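Local atomic coordinates of oligopeptide-binding protein AppA (PDB entry 1XOC), a protein that captures oligopeptides outside the Bacillus subtilis cell membrane for import by the App ABC transporter, taking tetra- and pentapeptides but not tripeptides. Residues A[265-270]-A[485-490]; A[315-320]-A[422-427]; A[321-326]-A[473-478]. All blocks are in the same frame, centred on the assembly; numbering follows the deposited sequence.

Interaction 1: A[265-270]-A[485-490]; sequences SYVYIG and FLYYPN
Val267 and Tyr487 face each other as an antiparallel hydrogen-bonded pair, and the polar atoms of the Val267 backbone are both taken. Val267 N gives a nearly straight bond of 3.0 Å to Tyr487 O. Val267 O receives two donors: Leu486 N at 2.9 Å and, weakly, Tyr487 N at 3.3 Å. One carbonyl thus serves two successive amides, the signature of a classic beta bulge, and the register slips by one residue before Tyr268 and Phe485 meet as a non-hydrogen-bonded pair. The joined strands belong to a mixed sheet of this family 5 solute-binding protein; strand 265-271 also pairs, along its other side, with strand 414-420, where Trp419 O accepts from Ser265 OG. Phe485 O is claimed by Arg293, and Tyr488 OH by the carbonyl of Ile310.

On one face, the isopropyl group of Val267 lies over the Tyr487 ring: CB stands 3.9 Å from the ring centroid, 19° off the normal, a CH-pi contact. A chi1 of 55° sets Tyr487 CG between the backbone N and the carbonyl carbon, and the ring comes alongside the valine. A serine in place of Tyr487 would probably leave Val267 without this aromatic cover and open a gap where the bound peptide's backbone also packs. Beside this pair, Leu486 CD1 reaches Ile269 CG1 at 3.9 Å, and Pro489 CG lies 3.7 Å from Ser265 OG. On the opposite face, Phe485 turns its edge toward the Tyr266 ring in an offset edge-to-face pair, planes at 67°.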
loop_
_atom_site.group_PDB
_atom_site.type_symbol
_atom_site.label_atom_id
_atom_site.label_comp_id
_atom_site.label_asym_id
_atom_site.label_seq_id
_atom_site.Cartn_x
_atom_site.Cartn_y
_atom_site.Cartn_z
ATOM N N SER A 265 -6.316 -3.218 4.700
ATOM C CA SER A 265 -5.708 -3.934 3.584
ATOM C C SER A 265 -6.688 -4.963 3.062
ATOM O O SER A 265 -7.636 -5.370 3.763
ATOM C CB SER A 265 -4.456 -4.636 4.066
ATOM O OG SER A 265 -3.941 -5.493 3.070
ATOM N N TYR A 266 -6.447 -5.401 1.821
ATOM C CA TYR A 266 -6.997 -6.681 1.367
ATOM C C TYR A 266 -5.963 -7.332 0.452
ATOM O O TYR A 266 -5.115 -6.643 -0.127
ATOM C CB TYR A 266 -8.393 -6.571 0.709
ATOM C CG TYR A 266 -8.450 -5.729 -0.551
ATOM C CD1 TYR A 266 -8.020 -6.229 -1.791
ATOM C CD2 TYR A 266 -8.935 -4.438 -0.512
ATOM C CE1 TYR A 266 -8.080 -5.445 -2.931
ATOM C CE2 TYR A 266 -8.998 -3.644 -1.648
ATOM C CZ TYR A 266 -8.560 -4.170 -2.864
ATOM O OH TYR A 266 -8.620 -3.380 -3.995
ATOM N N VAL A 267 -6.093 -8.645 0.332
ATOM C CA VAL A 267 -5.245 -9.465 -0.544
ATOM C C VAL A 267 -6.164 -9.954 -1.658
ATOM O O VAL A 267 -7.352 -10.214 -1.427
ATOM C CB VAL A 267 -4.586 -10.604 0.261
ATOM C CG1 VAL A 267 -3.838 -11.572 -0.635
ATOM C CG2 VAL A 267 -3.641 -10.000 1.317
ATOM N N TYR A 268 -5.609 -10.079 -2.857
ATOM C CA TYR A 268 -6.390 -10.301 -4.058
ATOM C C TYR A 268 -5.548 -11.020 -5.100
ATOM O O TYR A 268 -4.356 -11.109 -4.982
ATOM C CB TYR A 268 -6.886 -8.967 -4.619
ATOM C CG TYR A 268 -5.798 -8.056 -5.126
ATOM C CD1 TYR A 268 -5.131 -7.206 -4.283
ATOM C CD2 TYR A 268 -5.431 -8.059 -6.454
ATOM C CE1 TYR A 268 -4.147 -6.384 -4.752
ATOM C CE2 TYR A 268 -4.446 -7.256 -6.923
ATOM C CZ TYR A 268 -3.800 -6.416 -6.076
ATOM O OH TYR A 268 -2.814 -5.601 -6.537
ATOM N N ILE A 269 -6.214 -11.537 -6.121
ATOM C CA ILE A 269 -5.554 -11.911 -7.352
ATOM C C ILE A 269 -5.855 -10.890 -8.415
ATOM O O ILE A 269 -7.001 -10.641 -8.724
ATOM C CB ILE A 269 -6.020 -13.290 -7.843
ATOM C CG1 ILE A 269 -5.888 -14.330 -6.742
ATOM C CG2 ILE A 269 -5.258 -13.691 -9.103
ATOM C CD1 ILE A 269 -6.502 -15.660 -7.088
ATOM N N GLY A 270 -4.802 -10.308 -8.959
ATOM C CA GLY A 270 -4.932 -9.389 -10.063
ATOM C C GLY A 270 -4.829 -10.092 -11.399
ATOM O O GLY A 270 -3.822 -10.693 -11.690
ATOM N N PHE A 485 -11.095 -11.074 -5.174
ATOM C CA PHE A 485 -10.813 -10.598 -3.845
ATOM C C PHE A 485 -10.649 -11.815 -2.958
ATOM O O PHE A 485 -11.463 -12.726 -3.018
ATOM C CB PHE A 485 -11.943 -9.664 -3.374
ATOM C CG PHE A 485 -12.051 -8.424 -4.206
ATOM C CD1 PHE A 485 -12.955 -8.364 -5.272
ATOM C CD2 PHE A 485 -11.217 -7.348 -3.979
ATOM C CE1 PHE A 485 -13.021 -7.234 -6.087
ATOM C CE2 PHE A 485 -11.282 -6.228 -4.778
ATOM C CZ PHE A 485 -12.188 -6.165 -5.830
ATOM N N LEU A 486 -9.589 -11.863 -2.144
ATOM C CA LEU A 486 -9.299 -13.056 -1.351
ATOM C C LEU A 486 -9.680 -12.897 0.117
ATOM O O LEU A 486 -10.556 -13.602 0.592
ATOM C CB LEU A 486 -7.833 -13.509 -1.534
ATOM C CG LEU A 486 -7.401 -14.052 -2.921
ATOM C CD1 LEU A 486 -5.898 -14.300 -2.892
ATOM C CD2 LEU A 486 -8.180 -15.284 -3.353
ATOM N N TYR A 487 -9.030 -11.999 0.848
ATOM C CA TYR A 487 -9.348 -11.815 2.256
ATOM C C TYR A 487 -8.911 -10.470 2.828
ATOM O O TYR A 487 -8.094 -9.777 2.255
ATOM C CB TYR A 487 -8.782 -12.941 3.115
ATOM C CG TYR A 487 -7.305 -13.139 2.943
ATOM C CD1 TYR A 487 -6.827 -13.907 1.916
ATOM C CD2 TYR A 487 -6.391 -12.558 3.804
ATOM C CE1 TYR A 487 -5.505 -14.089 1.728
ATOM C CE2 TYR A 487 -5.033 -12.749 3.620
ATOM C CZ TYR A 487 -4.609 -13.520 2.572
ATOM O OH TYR A 487 -3.275 -13.747 2.338
ATOM N N TYR A 488 -9.478 -10.133 3.978
ATOM C CA TYR A 488 -9.015 -9.003 4.791
ATOM C C TYR A 488 -8.097 -9.520 5.890
ATOM O O TYR A 488 -8.543 -10.256 6.771
ATOM C CB TYR A 488 -10.216 -8.296 5.430
ATOM C CG TYR A 488 -11.236 -7.839 4.421
ATOM C CD1 TYR A 488 -10.908 -6.929 3.433
ATOM C CD2 TYR A 488 -12.555 -8.276 4.491
ATOM C CE1 TYR A 488 -11.848 -6.512 2.490
ATOM C CE2 TYR A 488 -13.508 -7.857 3.565
ATOM C CZ TYR A 488 -13.148 -6.976 2.569
ATOM O OH TYR A 488 -14.103 -6.579 1.647
ATOM N N PRO A 489 -6.800 -9.201 5.818
ATOM C CA PRO A 489 -5.884 -9.794 6.774
ATOM C C PRO A 489 -5.833 -9.116 8.116
ATOM O O PRO A 489 -6.148 -7.920 8.223
ATOM C CB PRO A 489 -4.544 -9.562 6.124
ATOM C CG PRO A 489 -4.705 -8.360 5.336
ATOM C CD PRO A 489 -6.087 -8.371 4.834
ATOM N N ASN A 490 -5.389 -9.857 9.129
ATOM C CA ASN A 490 -5.116 -9.276 10.448
ATOM C C ASN A 490 -3.602 -9.156 10.638
ATOM O O ASN A 490 -2.841 -9.981 10.148
ATOM C CB ASN A 490 -5.665 -10.181 11.539
ATOM C CG ASN A 490 -7.168 -10.336 11.447
ATOM O OD1 ASN A 490 -7.869 -9.319 11.441
ATOM N ND2 ASN A 490 -7.682 -11.570 11.420
#

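Interaction 2: A[315-320]-A[422-427]; sequences LSWNYP and STFPDQ
Trp317 meets Pro425 across two loops, the flat indole on one side and the pyrrolidine ring on the other. From CB the tryptophan side chain turns into the position between the backbone N and the carbonyl carbon (chi1 56°), and this swings its indole across to the other loop although the CB itself is not aimed there. Along the indole, NE1 has Pro425 CD at 3.7 Å as its nearest protein neighbour across the contact, but its proton goes to a water lying in the ring plane at its edge, 3.1 Å away. Next, CE2 lies close to both CG and CD of the proline. CZ2 makes the tightest approach, 3.5 Å to Pro425 CG, and also touches Phe424 CE1 at its rim. At the far end CH2 still reaches Pro425 CG. The proline CG sits over the six-membered ring, 28° off its normal, a CH-pi contact; Arg463 adds a cation-pi interaction with the same indole.

Asn318 CB presses on Pro425 CG as well, while its OD1 is bonded to Ser467 OG. Within 315-320 the chain makes a type I turn from Ser316 to Tyr319, and Ser316 OG accepts from Asn318 N at 2.9 Å, an ST turn. That hydroxyl also shares a water with Thr423 O; the water on Trp317 NE1 donates to the same carbonyl at 2.6 Å.

Ser422 and Thr423 hydrogen-bond the backbone of the bound peptide, so the loop that carries Pro425 also lines the peptide site. Its direct touches with 315-320 are mostly carbon on carbon or on ring face, whereas polar links between the loops run through two waters that converge on one carbonyl, consistent with a partly hydrated seam.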
loop_
_atom_site.group_PDB
_atom_site.type_symbol
_atom_site.label_atom_id
_atom_site.label_comp_id
_atom_site.label_asym_id
_atom_site.label_seq_id
_atom_site.Cartn_x
_atom_site.Cartn_y
_atom_site.Cartn_z
ATOM N N LEU A 315 -12.723 -1.507 8.066
ATOM C CA LEU A 315 -12.373 -0.397 8.940
ATOM C C LEU A 315 -12.861 0.950 8.401
ATOM O O LEU A 315 -12.937 1.930 9.141
ATOM C CB LEU A 315 -10.848 -0.333 9.185
ATOM C CG LEU A 315 -10.241 -1.496 9.978
ATOM C CD1 LEU A 315 -8.754 -1.346 10.049
ATOM C CD2 LEU A 315 -10.833 -1.523 11.368
ATOM N N SER A 316 -13.141 1.014 7.107
ATOM C CA SER A 316 -13.446 2.271 6.470
ATOM C C SER A 316 -14.860 2.719 6.804
ATOM O O SER A 316 -15.815 1.924 6.767
ATOM C CB SER A 316 -13.341 2.148 4.966
ATOM O OG SER A 316 -13.754 3.364 4.370
ATOM N N TRP A 317 -15.018 4.020 7.033
ATOM C CA TRP A 317 -16.352 4.592 7.190
ATOM C C TRP A 317 -17.173 4.430 5.915
ATOM O O TRP A 317 -18.394 4.550 5.950
ATOM C CB TRP A 317 -16.303 6.074 7.592
ATOM C CG TRP A 317 -15.539 6.971 6.671
ATOM C CD1 TRP A 317 -14.253 7.370 6.830
ATOM C CD2 TRP A 317 -16.004 7.607 5.468
ATOM N NE1 TRP A 317 -13.875 8.178 5.806
ATOM C CE2 TRP A 317 -14.940 8.375 4.970
ATOM C CE3 TRP A 317 -17.210 7.627 4.788
ATOM C CZ2 TRP A 317 -15.035 9.128 3.796
ATOM C CZ3 TRP A 317 -17.323 8.402 3.630
ATOM C CH2 TRP A 317 -16.240 9.139 3.148
ATOM N N ASN A 318 -16.521 4.170 4.790
ATOM C CA ASN A 318 -17.234 4.030 3.527
ATOM C C ASN A 318 -17.610 2.592 3.204
ATOM O O ASN A 318 -18.196 2.323 2.154
ATOM C CB ASN A 318 -16.373 4.583 2.397
ATOM C CG ASN A 318 -17.185 5.012 1.193
ATOM O OD1 ASN A 318 -18.299 5.518 1.317
ATOM N ND2 ASN A 318 -16.627 4.803 0.010
ATOM N N TYR A 319 -17.234 1.657 4.069
ATOM C CA TYR A 319 -17.492 0.260 3.803
ATOM C C TYR A 319 -18.996 0.086 3.857
ATOM O O TYR A 319 -19.630 0.532 4.822
ATOM C CB TYR A 319 -16.787 -0.624 4.817
ATOM C CG TYR A 319 -16.856 -2.115 4.500
ATOM C CD1 TYR A 319 -17.882 -2.908 5.021
ATOM C CD2 TYR A 319 -15.921 -2.724 3.673
ATOM C CE1 TYR A 319 -17.943 -4.268 4.733
ATOM C CE2 TYR A 319 -15.972 -4.070 3.405
ATOM C CZ TYR A 319 -16.975 -4.836 3.931
ATOM O OH TYR A 319 -17.016 -6.195 3.639
ATOM N N PRO A 320 -19.581 -0.523 2.814
ATOM C CA PRO A 320 -21.028 -0.593 2.696
ATOM C C PRO A 320 -21.608 -1.655 3.612
ATOM O O PRO A 320 -21.420 -2.840 3.373
ATOM C CB PRO A 320 -21.229 -0.941 1.225
ATOM C CG PRO A 320 -20.045 -1.708 0.869
ATOM C CD PRO A 320 -18.912 -1.163 1.673
ATOM N N SER A 422 -5.681 3.342 1.069
ATOM C CA SER A 422 -5.729 4.725 1.500
ATOM C C SER A 422 -6.674 4.869 2.687
ATOM O O SER A 422 -7.717 4.191 2.759
ATOM C CB SER A 422 -6.231 5.612 0.369
ATOM O OG SER A 422 -6.142 6.960 0.773
ATOM N N THR A 423 -6.352 5.790 3.592
ATOM C CA THR A 423 -7.218 6.074 4.740
ATOM C C THR A 423 -8.428 6.910 4.351
ATOM O O THR A 423 -9.388 7.021 5.118
ATOM C CB THR A 423 -6.455 6.791 5.904
ATOM O OG1 THR A 423 -5.878 7.996 5.431
ATOM C CG2 THR A 423 -5.344 5.927 6.444
ATOM N N PHE A 424 -8.359 7.541 3.182
ATOM C CA PHE A 424 -9.498 8.227 2.590
ATOM C C PHE A 424 -10.006 7.360 1.468
ATOM O O PHE A 424 -9.307 7.098 0.498
ATOM C CB PHE A 424 -9.113 9.600 2.061
ATOM C CG PHE A 424 -10.258 10.367 1.500
ATOM C CD1 PHE A 424 -11.210 10.885 2.346
ATOM C CD2 PHE A 424 -10.399 10.544 0.130
ATOM C CE1 PHE A 424 -12.303 11.610 1.851
ATOM C CE2 PHE A 424 -11.499 11.255 -0.371
ATOM C CZ PHE A 424 -12.434 11.781 0.492
ATOM N N PRO A 425 -11.239 6.872 1.599
ATOM C CA PRO A 425 -11.732 5.840 0.695
ATOM C C PRO A 425 -12.108 6.411 -0.672
ATOM O O PRO A 425 -13.085 7.140 -0.784
ATOM C CB PRO A 425 -12.954 5.301 1.445
ATOM C CG PRO A 425 -13.469 6.482 2.169
ATOM C CD PRO A 425 -12.243 7.236 2.613
ATOM N N ASP A 426 -11.310 6.096 -1.693
ATOM C CA ASP A 426 -11.587 6.526 -3.080
ATOM C C ASP A 426 -10.855 5.530 -4.018
ATOM O O ASP A 426 -9.596 5.432 -4.021
ATOM C CB ASP A 426 -11.176 8.006 -3.330
ATOM C CG ASP A 426 -11.484 8.498 -4.779
ATOM O OD1 ASP A 426 -11.352 9.732 -5.087
ATOM O OD2 ASP A 426 -11.895 7.660 -5.613
ATOM N N GLN A 427 -11.664 4.795 -4.789
ATOM C CA GLN A 427 -11.233 3.709 -5.671
ATOM C C GLN A 427 -10.678 4.199 -7.005
ATOM O O GLN A 427 -10.191 3.402 -7.796
ATOM C CB GLN A 427 -12.432 2.810 -5.991
ATOM C CG GLN A 427 -13.118 2.191 -4.791
ATOM C CD GLN A 427 -12.176 1.485 -3.913
ATOM O OE1 GLN A 427 -12.143 1.720 -2.692
ATOM N NE2 GLN A 427 -11.354 0.625 -4.510
HETATM O O HOH W 1 -11.245 4.633 4.761
HETATM O O HOH W 2 -10.948 9.077 5.678
#

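Interaction 3: A[321-326]-A[473-478]; sequences KDIDVP and IYQKIA
Ala478 presents its methyl group to Val325, and the small helix residue forms the hollow into which the valine fits. Val325 CG1 comes to 3.3 Å from Ala478 CB, tighter than usual van der Waals contact, and CG2 flanks the same methyl at 3.8 Å. The Val325 chi1 of 129° lies away from the staggered positions, so the snug fit may carry some strain. Pro326 extends this surface, its CD 4.0 Å from Ala478 CB.

One turn before Ala478 on helix 463-480, Tyr474 receives the next bump, Ile323 from the loop. With CG1 anti to the backbone N (chi1 -159°), Ile323 CD1 extends to Tyr474 CB at 4.0 Å, the two side chains crossing at about a right angle. Between these bumps the bent Gln475 side chain runs past Ile323 and Val325 in the opposite direction and fills the groove beside the loop. The contact lays an extended, irregular segment along a helix flank; Tyr474 also packs on Pro311 and Pro320, and its hydroxyl bonds weakly to Asn318 O. Aliphatic groups of the loop thus meet Ala478 CB and Tyr474 CB by shape, with the long Gln475 chain packed between them, which implies a joint made largely by close fit.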
loop_
_atom_site.group_PDB
_atom_site.type_symbol
_atom_site.label_atom_id
_atom_site.label_comp_id
_atom_site.label_asym_id
_atom_site.label_seq_id
_atom_site.Cartn_x
_atom_site.Cartn_y
_atom_site.Cartn_z
ATOM N N LYS A 321 -22.306 -1.215 4.646
ATOM C CA LYS A 321 -22.832 -2.099 5.676
ATOM C C LYS A 321 -23.967 -3.012 5.180
ATOM O O LYS A 321 -24.087 -4.161 5.619
ATOM C CB LYS A 321 -23.324 -1.244 6.843
ATOM C CG LYS A 321 -23.527 -2.000 8.144
ATOM C CD LYS A 321 -23.085 -1.169 9.346
ATOM C CE LYS A 321 -21.569 -0.959 9.381
ATOM N NZ LYS A 321 -21.144 -0.387 10.693
ATOM N N ASP A 322 -24.773 -2.507 4.250
ATOM C CA ASP A 322 -26.041 -3.144 3.874
ATOM C C ASP A 322 -26.195 -3.328 2.360
ATOM O O ASP A 322 -27.286 -3.137 1.813
ATOM C CB ASP A 322 -27.209 -2.307 4.428
ATOM C CG ASP A 322 -27.084 -0.815 4.089
ATOM O OD1 ASP A 322 -28.108 -0.098 4.133
ATOM O OD2 ASP A 322 -25.952 -0.367 3.777
ATOM N N ILE A 323 -25.109 -3.718 1.698
ATOM C CA ILE A 323 -25.078 -3.894 0.246
ATOM C C ILE A 323 -25.051 -5.392 -0.107
ATOM O O ILE A 323 -24.325 -6.179 0.513
ATOM C CB ILE A 323 -23.833 -3.168 -0.348
ATOM C CG1 ILE A 323 -24.008 -2.864 -1.826
ATOM C CG2 ILE A 323 -22.536 -3.980 -0.140
ATOM C CD1 ILE A 323 -22.728 -2.343 -2.465
ATOM N N ASP A 324 -25.845 -5.795 -1.090
ATOM C CA ASP A 324 -25.753 -7.158 -1.603
ATOM C C ASP A 324 -25.017 -7.125 -2.934
ATOM O O ASP A 324 -25.575 -6.812 -3.962
ATOM C CB ASP A 324 -27.144 -7.804 -1.743
ATOM C CG ASP A 324 -27.616 -8.518 -0.447
ATOM O OD1 ASP A 324 -26.755 -8.916 0.379
ATOM O OD2 ASP A 324 -28.850 -8.701 -0.266
ATOM N N VAL A 325 -23.742 -7.439 -2.895
ATOM C CA VAL A 325 -22.898 -7.426 -4.069
ATOM C C VAL A 325 -22.838 -8.873 -4.587
ATOM O O VAL A 325 -23.030 -9.795 -3.804
ATOM C CB VAL A 325 -21.506 -6.847 -3.659
ATOM C CG1 VAL A 325 -20.371 -7.714 -4.088
ATOM C CG2 VAL A 325 -21.372 -5.416 -4.134
ATOM N N PRO A 326 -22.616 -9.079 -5.903
ATOM C CA PRO A 326 -22.404 -10.459 -6.337
ATOM C C PRO A 326 -21.138 -11.027 -5.707
ATOM O O PRO A 326 -20.094 -10.389 -5.743
ATOM C CB PRO A 326 -22.233 -10.355 -7.860
ATOM C CG PRO A 326 -21.925 -8.982 -8.134
ATOM C CD PRO A 326 -22.552 -8.142 -7.036
ATOM N N ILE A 473 -20.626 2.032 -7.237
ATOM C CA ILE A 473 -19.259 1.767 -7.704
ATOM C C ILE A 473 -18.828 0.372 -7.251
ATOM O O ILE A 473 -18.308 -0.413 -8.040
ATOM C CB ILE A 473 -18.281 2.848 -7.208
ATOM C CG1 ILE A 473 -18.560 4.167 -7.912
ATOM C CG2 ILE A 473 -16.839 2.444 -7.484
ATOM C CD1 ILE A 473 -17.952 5.411 -7.228
ATOM N N TYR A 474 -19.055 0.062 -5.983
ATOM C CA TYR A 474 -18.804 -1.281 -5.471
ATOM C C TYR A 474 -19.534 -2.366 -6.258
ATOM O O TYR A 474 -18.952 -3.401 -6.560
ATOM C CB TYR A 474 -19.214 -1.351 -4.008
ATOM C CG TYR A 474 -18.365 -0.523 -3.084
ATOM C CD1 TYR A 474 -18.933 0.118 -2.001
ATOM C CD2 TYR A 474 -16.980 -0.421 -3.257
ATOM C CE1 TYR A 474 -18.167 0.858 -1.138
ATOM C CE2 TYR A 474 -16.209 0.323 -2.398
ATOM C CZ TYR A 474 -16.807 0.936 -1.335
ATOM O OH TYR A 474 -16.067 1.675 -0.482
ATOM N N GLN A 475 -20.806 -2.143 -6.586
ATOM C CA GLN A 475 -21.539 -3.094 -7.417
ATOM C C GLN A 475 -20.841 -3.361 -8.740
ATOM O O GLN A 475 -20.736 -4.499 -9.160
ATOM C CB GLN A 475 -22.964 -2.607 -7.705
ATOM C CG GLN A 475 -23.914 -2.756 -6.541
ATOM C CD GLN A 475 -24.286 -4.190 -6.226
ATOM O OE1 GLN A 475 -24.860 -4.459 -5.173
ATOM N NE2 GLN A 475 -23.969 -5.116 -7.130
ATOM N N LYS A 476 -20.417 -2.304 -9.418
ATOM C CA LYS A 476 -19.793 -2.454 -10.731
ATOM C C LYS A 476 -18.449 -3.174 -10.630
ATOM O O LYS A 476 -18.165 -4.059 -11.425
ATOM C CB LYS A 476 -19.636 -1.107 -11.433
ATOM C CG LYS A 476 -20.976 -0.513 -11.864
ATOM C CD LYS A 476 -20.830 0.527 -12.970
ATOM C CE LYS A 476 -22.189 0.975 -13.500
ATOM N NZ LYS A 476 -22.930 -0.094 -14.246
ATOM N N ILE A 477 -17.633 -2.806 -9.653
ATOM C CA ILE A 477 -16.340 -3.481 -9.478
ATOM C C ILE A 477 -16.549 -4.953 -9.123
ATOM O O ILE A 477 -15.902 -5.843 -9.681
ATOM C CB ILE A 477 -15.466 -2.753 -8.433
ATOM C CG1 ILE A 477 -15.115 -1.371 -8.969
ATOM C CG2 ILE A 477 -14.178 -3.547 -8.123
ATOM C CD1 ILE A 477 -14.574 -0.416 -7.963
ATOM N N ALA A 478 -17.458 -5.218 -8.197
ATOM C CA ALA A 478 -17.792 -6.601 -7.846
ATOM C C ALA A 478 -18.284 -7.399 -9.053
ATOM O O ALA A 478 -17.801 -8.491 -9.315
ATOM C CB ALA A 478 -18.810 -6.637 -6.728
#

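Interaction 1 is the buried one, a strand pair within a sheet, while interactions 2 and 3 are only partly buried and involve loops. The chemistry follows: direct backbone hydrogen bonds in the sheet, water-mediated links between the loops of interaction 2, and close packing of aliphatic groups, and of a glutamine chain, on the helix in interaction 3. Interactions 2 and 3 use consecutive pieces of one loop, 315-320 and 321-326, and meet where Pro320 CD lies 3.5 Å from Tyr474 CE1. Helix 463-480 is followed by strand 483-496, joining interaction 3 to interaction 1, whose Phe485 CZ touches Ile477 CG2 at 4.0 Å. Residues of interactions 1 and 2 also reach the bound peptide.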